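Long-range contacts in acetylene hydratase (Pelobacter acetylenicus, PDB 2E7Z), which catalyses the hydration of acetylene to acetaldehyde, using a tungsten bis(molybdopterin guanine dinucleotide) cofactor and a [4Fe-4S] cluster: residues A[6-10]-A[608-612]; A[26-30]-A[41-47]. One frame throughout, in Å; residues are numbered along the deposited sequence.

Contact 1 of 2, residues A[6-10]-A[608-612]; sequences CQSCD and FQSCY. With MGD (2-amino-5,6-dimercapto-7-methyl-3,7,8a,9-tetrahydro-8-oxa-1,3,9,10-tetraaza-anthracen-4-one guanosine dinucleotide), chain E; SF4 (iron/sulfur cluster), chain D.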
# COMPACT_ATOMS: atom_id res chain seq x y z
N CYS A 6 -3.13 15.78 -6.74
CA CYS A 6 -1.88 15.27 -7.23
C CYS A 6 -1.86 13.76 -7.01
O CYS A 6 -2.13 13.29 -5.90
CB CYS A 6 -0.75 15.94 -6.46
SG CYS A 6 0.87 15.28 -6.90
N GLN A 7 -1.56 13.01 -8.07
CA GLN A 7 -1.44 11.56 -7.97
C GLN A 7 -0.01 11.12 -8.27
O GLN A 7 0.23 9.99 -8.71
CB GLN A 7 -2.46 10.88 -8.88
CG GLN A 7 -3.90 11.18 -8.41
CD GLN A 7 -4.90 11.38 -9.55
OE1 GLN A 7 -5.22 10.44 -10.29
NE2 GLN A 7 -5.44 12.59 -9.65
N SER A 8 0.94 12.02 -8.01
CA SER A 8 2.34 11.65 -8.12
C SER A 8 2.79 10.81 -6.92
O SER A 8 3.81 10.13 -6.99
CB SER A 8 3.24 12.87 -8.31
OG SER A 8 3.23 13.31 -9.67
N CYS A 9 2.00 10.82 -5.84
CA CYS A 9 2.10 9.78 -4.82
C CYS A 9 0.71 9.68 -4.20
O CYS A 9 -0.21 10.41 -4.59
CB CYS A 9 3.22 10.03 -3.78
SG CYS A 9 2.83 11.02 -2.31
N ASP A 10 0.56 8.78 -3.25
CA ASP A 10 -0.78 8.38 -2.83
C ASP A 10 -1.44 9.19 -1.71
O ASP A 10 -2.60 8.95 -1.37
CB ASP A 10 -0.84 6.88 -2.53
CG ASP A 10 0.12 6.44 -1.44
OD1 ASP A 10 1.07 7.18 -1.08
OD2 ASP A 10 -0.08 5.29 -0.97
N PHE A 608 8.74 8.01 -6.55
CA PHE A 608 7.64 7.37 -5.84
C PHE A 608 7.68 5.91 -6.22
O PHE A 608 7.44 5.58 -7.37
CB PHE A 608 6.27 8.00 -6.19
CG PHE A 608 5.10 7.21 -5.66
CD1 PHE A 608 4.86 7.11 -4.28
CD2 PHE A 608 4.24 6.55 -6.54
CE1 PHE A 608 3.77 6.37 -3.79
CE2 PHE A 608 3.15 5.80 -6.05
CZ PHE A 608 2.93 5.71 -4.68
N GLN A 609 7.99 5.03 -5.27
CA GLN A 609 8.08 3.60 -5.59
C GLN A 609 9.03 3.41 -6.76
O GLN A 609 10.13 3.93 -6.67
CB GLN A 609 6.69 2.99 -5.83
CG GLN A 609 5.71 3.27 -4.68
CD GLN A 609 6.03 2.48 -3.41
OE1 GLN A 609 6.71 1.46 -3.44
NE2 GLN A 609 5.51 2.95 -2.29
N SER A 610 8.64 2.74 -7.84
CA SER A 610 9.54 2.60 -8.99
C SER A 610 9.39 3.69 -10.04
O SER A 610 9.91 3.52 -11.14
CB SER A 610 9.37 1.21 -9.62
OG SER A 610 8.17 1.12 -10.39
N CYS A 611 8.69 4.77 -9.69
CA CYS A 611 8.32 5.81 -10.66
C CYS A 611 9.29 6.98 -10.66
O CYS A 611 9.86 7.34 -9.62
CB CYS A 611 6.94 6.39 -10.35
SG CYS A 611 5.62 5.14 -10.20
N TYR A 612 9.38 7.60 -11.83
CA TYR A 612 10.12 8.87 -12.07
C TYR A 612 11.63 8.68 -12.15
O TYR A 612 12.40 9.65 -11.98
CB TYR A 612 9.74 10.03 -11.10
CG TYR A 612 8.30 10.02 -10.72
CD1 TYR A 612 7.31 9.73 -11.67
CD2 TYR A 612 7.91 10.25 -9.40
CE1 TYR A 612 5.96 9.66 -11.29
CE2 TYR A 612 6.60 10.19 -9.01
CZ TYR A 612 5.61 9.87 -9.96
OH TYR A 612 4.30 9.76 -9.55
PB MGD E . 5.08 0.55 -8.58
O1B MGD E . 5.38 -0.90 -8.29
O2B MGD E . 6.19 1.52 -8.76
O3B MGD E . 4.13 1.19 -7.45
O3A MGD E . 3.00 -0.07 -5.60
PA MGD E . 2.67 0.78 -6.93
O1A MGD E . 2.00 2.08 -6.61
O2A MGD E . 2.01 -0.18 -7.87
O5' MGD E . 4.17 0.55 -9.91
C5' MGD E . 3.38 1.69 -10.21
C4' MGD E . 3.29 1.76 -11.72
O4' MGD E . 2.26 2.70 -12.05
C3' MGD E . 4.54 2.33 -12.38
O3' MGD E . 5.03 1.39 -13.36
C2' MGD E . 4.12 3.67 -13.03
O2' MGD E . 4.76 4.01 -14.28
C1' MGD E . 2.65 3.43 -13.24
N9 MGD E . 1.78 4.62 -13.23
C8 MGD E . 1.88 5.71 -12.44
N7 MGD E . 0.86 6.55 -12.65
C5 MGD E . 0.04 5.95 -13.54
C6 MGD E . -1.21 6.26 -14.20
O6 MGD E . -1.83 7.32 -13.96
N1 MGD E . -1.69 5.33 -15.04
C2 MGD E . -1.06 4.21 -15.38
N2 MGD E . -1.66 3.35 -16.26
N3 MGD E . 0.10 3.86 -14.82
C4 MGD E . 0.65 4.69 -13.92
C10 MGD E . 3.19 0.64 -4.38
C11 MGD E . 3.11 -0.38 -3.27
O11 MGD E . 4.26 -1.21 -3.42
C12 MGD E . 3.12 0.31 -1.93
S12 MGD E . 1.98 1.55 -1.64
C13 MGD E . 3.97 -0.07 -0.96
S13 MGD E . 4.11 0.77 0.52
C14 MGD E . 4.89 -1.25 -1.10
N15 MGD E . 6.28 -0.85 -1.21
C16 MGD E . 7.14 -1.88 -1.46
C17 MGD E . 8.53 -1.94 -0.98
O17 MGD E . 9.00 -1.01 -0.29
N18 MGD E . 9.25 -3.03 -1.30
C19 MGD E . 8.76 -4.06 -2.04
N19 MGD E . 9.55 -5.12 -2.33
N20 MGD E . 7.52 -4.06 -2.52
C21 MGD E . 6.69 -3.04 -2.26
N22 MGD E . 5.44 -3.07 -2.72
C23 MGD E . 4.46 -2.08 -2.31
FE1 SF4 D . 4.06 15.43 -3.33
FE2 SF4 D . 1.88 15.01 -4.85
FE3 SF4 D . 1.61 15.53 -2.20
FE4 SF4 D . 2.59 13.17 -3.02
S1 SF4 D . 0.49 13.90 -3.40
S2 SF4 D . 3.44 14.49 -1.30
S3 SF4 D . 3.77 13.76 -4.92
S4 SF4 D . 2.47 16.98 -3.79

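Contact 2 of 2, residues A[26-30]-A[41-47]; sequences QTKSI and SICMKSV. With SF4 (iron/sulfur cluster), chain D; MGD (2-amino-5,6-dimercapto-7-methyl-3,7,8a,9-tetrahydro-8-oxa-1,3,9,10-tetraaza-anthracen-4-one guanosine dinucleotide), chain F.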
# COMPACT_ATOMS: atom_id res chain seq x y z
N GLN A 26 2.26 24.26 -15.24
CA GLN A 26 2.88 24.64 -13.99
C GLN A 26 1.98 24.19 -12.84
O GLN A 26 0.78 24.50 -12.82
CB GLN A 26 3.09 26.15 -13.95
CG GLN A 26 3.54 26.67 -12.60
CD GLN A 26 3.50 28.18 -12.53
OE1 GLN A 26 4.54 28.83 -12.51
NE2 GLN A 26 2.30 28.76 -12.52
N THR A 27 2.56 23.44 -11.91
CA THR A 27 1.87 23.02 -10.69
C THR A 27 2.44 23.75 -9.48
O THR A 27 3.65 23.98 -9.40
CB THR A 27 2.01 21.51 -10.48
OG1 THR A 27 3.38 21.14 -10.66
CG2 THR A 27 1.13 20.74 -11.46
N LYS A 28 1.56 24.15 -8.56
CA LYS A 28 1.96 24.83 -7.33
C LYS A 28 1.04 24.50 -6.17
O LYS A 28 -0.05 23.95 -6.37
CB LYS A 28 2.04 26.34 -7.55
CG LYS A 28 0.72 27.01 -7.87
CD LYS A 28 0.91 28.51 -8.08
CE LYS A 28 1.98 28.81 -9.13
NZ LYS A 28 2.03 30.26 -9.49
N SER A 29 1.47 24.78 -4.95
CA SER A 29 0.63 24.56 -3.79
C SER A 29 -0.62 25.40 -3.94
O SER A 29 -0.58 26.52 -4.48
CB SER A 29 1.36 24.83 -2.47
OG SER A 29 1.78 26.18 -2.39
N ILE A 30 -1.75 24.83 -3.53
CA ILE A 30 -3.02 25.51 -3.70
C ILE A 30 -2.99 26.86 -2.96
O ILE A 30 -2.63 26.94 -1.78
CB ILE A 30 -4.19 24.59 -3.28
CG1 ILE A 30 -5.53 25.21 -3.71
CG2 ILE A 30 -4.14 24.26 -1.79
CD1 ILE A 30 -6.59 24.18 -3.95
N SER A 41 1.61 22.78 0.62
CA SER A 41 1.68 21.34 0.43
C SER A 41 1.87 20.97 -1.05
O SER A 41 0.92 20.63 -1.77
CB SER A 41 0.46 20.65 1.04
OG SER A 41 0.34 20.89 2.44
N ILE A 42 3.12 21.06 -1.51
CA ILE A 42 3.53 20.51 -2.79
C ILE A 42 5.00 20.12 -2.71
O ILE A 42 5.77 20.78 -2.00
CB ILE A 42 3.27 21.47 -3.97
CG1 ILE A 42 3.30 20.68 -5.29
CG2 ILE A 42 4.29 22.64 -3.98
CD1 ILE A 42 2.82 21.42 -6.51
N CYS A 43 5.38 19.05 -3.40
CA CYS A 43 6.77 18.57 -3.35
C CYS A 43 7.38 18.53 -4.75
O CYS A 43 6.69 18.82 -5.72
CB CYS A 43 6.84 17.18 -2.70
SG CYS A 43 6.27 15.87 -3.83
N MET A 44 8.67 18.21 -4.85
CA MET A 44 9.36 18.19 -6.12
C MET A 44 8.71 17.23 -7.12
O MET A 44 8.74 17.48 -8.30
CB MET A 44 10.86 17.89 -5.97
CG MET A 44 11.13 16.56 -5.28
SD MET A 44 12.90 16.24 -5.17
CE MET A 44 13.46 17.46 -3.98
N LYS A 45 8.13 16.12 -6.63
CA LYS A 45 7.53 15.15 -7.56
C LYS A 45 6.35 15.76 -8.29
O LYS A 45 6.17 15.53 -9.48
CB LYS A 45 7.10 13.87 -6.82
CG LYS A 45 8.31 13.17 -6.17
CD LYS A 45 7.96 11.86 -5.47
CE LYS A 45 7.00 12.04 -4.30
NZ LYS A 45 7.56 12.92 -3.23
N SER A 46 5.58 16.56 -7.56
CA SER A 46 4.44 17.26 -8.15
C SER A 46 4.84 18.47 -8.98
O SER A 46 4.32 18.67 -10.09
CB SER A 46 3.48 17.68 -7.06
OG SER A 46 2.23 18.08 -7.61
N VAL A 47 5.74 19.28 -8.44
CA VAL A 47 6.22 20.47 -9.16
C VAL A 47 6.72 20.10 -10.54
O VAL A 47 6.51 20.82 -11.52
CB VAL A 47 7.35 21.17 -8.39
CG1 VAL A 47 8.07 22.21 -9.28
CG2 VAL A 47 6.78 21.82 -7.15
FE1 SF4 D . 4.06 15.43 -3.33
FE2 SF4 D . 1.88 15.01 -4.85
FE3 SF4 D . 1.61 15.53 -2.20
FE4 SF4 D . 2.59 13.17 -3.02
S1 SF4 D . 0.49 13.90 -3.40
S2 SF4 D . 3.44 14.49 -1.30
S3 SF4 D . 3.77 13.76 -4.92
S4 SF4 D . 2.47 16.98 -3.79
PB MGD F . 10.25 4.95 4.55
O1B MGD F . 10.69 6.30 4.05
O2B MGD F . 10.52 3.75 3.68
O3B MGD F . 8.67 4.95 4.85
O3A MGD F . 6.60 6.24 4.38
PA MGD F . 7.75 6.09 5.49
O1A MGD F . 7.12 5.43 6.70
O2A MGD F . 8.42 7.44 5.66
O5' MGD F . 10.93 4.69 5.98
C5' MGD F . 10.77 5.72 6.95
C4' MGD F . 11.41 5.29 8.26
O4' MGD F . 10.90 4.00 8.64
C3' MGD F . 12.92 5.15 8.12
O3' MGD F . 13.55 6.19 8.87
C2' MGD F . 13.24 3.79 8.69
O2' MGD F . 14.35 3.77 9.59
C1' MGD F . 11.95 3.45 9.42
N9 MGD F . 11.78 2.01 9.68
C8 MGD F . 12.15 0.97 8.90
N7 MGD F . 11.83 -0.22 9.45
C5 MGD F . 11.24 0.06 10.64
C6 MGD F . 10.65 -0.71 11.76
O6 MGD F . 10.67 -1.96 11.75
N1 MGD F . 10.13 -0.03 12.79
C2 MGD F . 10.11 1.32 12.85
N2 MGD F . 9.55 1.92 13.92
N3 MGD F . 10.63 2.09 11.85
C4 MGD F . 11.19 1.52 10.77
C10 MGD F . 6.03 5.17 3.63
C11 MGD F . 5.13 5.89 2.63
O11 MGD F . 5.90 6.91 1.96
C12 MGD F . 4.49 4.96 1.63
S12 MGD F . 4.00 3.40 2.09
C13 MGD F . 4.27 5.34 0.36
S13 MGD F . 3.39 4.40 -0.76
C14 MGD F . 4.84 6.62 -0.16
N15 MGD F . 6.07 6.37 -0.90
C16 MGD F . 6.85 7.44 -1.20
C17 MGD F . 7.89 7.42 -2.25
O17 MGD F . 8.12 6.38 -2.92
N18 MGD F . 8.60 8.55 -2.45
C19 MGD F . 8.40 9.67 -1.74
N19 MGD F . 9.15 10.76 -2.02
N20 MGD F . 7.47 9.76 -0.75
C21 MGD F . 6.69 8.70 -0.46
N22 MGD F . 5.77 8.78 0.52
C23 MGD F . 5.10 7.59 1.00
O HOH W 1 5.55 23.33 -11.87
O HOH W 2 -1.26 22.16 -2.42

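Contact 1 of 2, residues A[6-10]-A[608-612]
The F608 ring is sandwiched: CA of C9 stands over one face, 3.9 Å from the ring centroid and 10° off its normal, a CH-pi contact, while CG of its own neighbour Q609 covers the opposite face. The C9 side belongs to the cysteine loop that binds the [4Fe-4S] cluster, and the ring to a type II' beta turn, F608 to C611, of the dinucleotide-binding domain. CB of C9 also reaches CD1 of F608 at 3.4 Å, and OD1 of the active-site residue D10 comes obliquely to the ring, its carboxylate plane turned 50° from it; W176 donates a hydrogen bond to that same OD1.

The second ring is used differently. Y612 has C611 CB over one face, and at its edge, in plane, lies the carbonyl oxygen of S8, to which its hydroxyl donates a short bond (OH to O 2.6 Å). The C=O...donor angle of 107° puts the donor well to the side of the carbonyl, little tilted from its plane. On the cluster side, SG of C9 binds FE4, and C6 binds FE2 through SG, which also accepts the N-H of S8. Within the turn, S610 grips one pyrophosphate oxygen of the cofactor, O2B, twice, from N at 2.9 Å and from OG at 2.6 Å.

Contact 2 of 2, residues A[26-30]-A[41-47]
The backbone oxygen of S46 receives the hydroxyl of T27, OG1 to O 2.7 Å, in the bond that ties strand 25-29 to the short helix 44-47. The donor stands above the carbonyl plane, 41° out of it, so the oxygen is not met on a lone pair. T27 holds OG1 between its backbone N and carbonyl carbon (chi1 47°), which presents the hydroxyl to the helix. A water extends the link by one residue, accepting from T27 N at 3.0 Å and donating to V47 O at 2.7 Å; a second water joins I30 N to S41 O in the same way.

Between these polar links lies I42, whose two branches share the strand. Its CD1 rests on the backbone of K28, 3.6 Å from K28 C, and CG2 packs 3.7 Å from S29 N, with CB of S29 just beyond. With CG1 anti to the backbone N (chi1 -162°), the longer branch runs along the strand, and V15 of the adjoining strand 14-19 touches the same side chain.

The far side of 41-47 serves the metal site. CA of I42 and CB of S46 lie against S4 of the cluster, C43 at the N-cap of the helix binds FE1 through SG at 2.3 Å, and NZ of K45 donates a hydrogen bond to O of D605 and lies 2.9 Å from N19 of one pterin. With C43 as fourth cysteine ligand after C6, C9 and C13, this segment, packed against a three-stranded antiparallel sheet, completes the N-terminal [4Fe-4S] site found in many DMSO reductase family members.

Overall arrangement
Contacts 1 and 2 meet at one iron-sulfur cluster, their centres 13 Å apart, an example of distant parts of a chain converging on one cofactor. In chain order the segments run 6-10, 26-30, 41-47 and 608-612, so contact 2 closes a short local loop while contact 1 brings in the dinucleotide-binding domain almost 600 residues later. Loop 6-10 follows strand 2-5, an outer strand of the three-stranded antiparallel sheet 2-5, 14-19, 25-29, whose other outer strand carries 26-30. The contacts touch directly where SG of C6 packs 3.2 Å from OG of S46. K45 of contact 2 lies between the cluster and one pterin, while contact 1, deeper in the molecule, reaches the pyrophosphate of the other MGD.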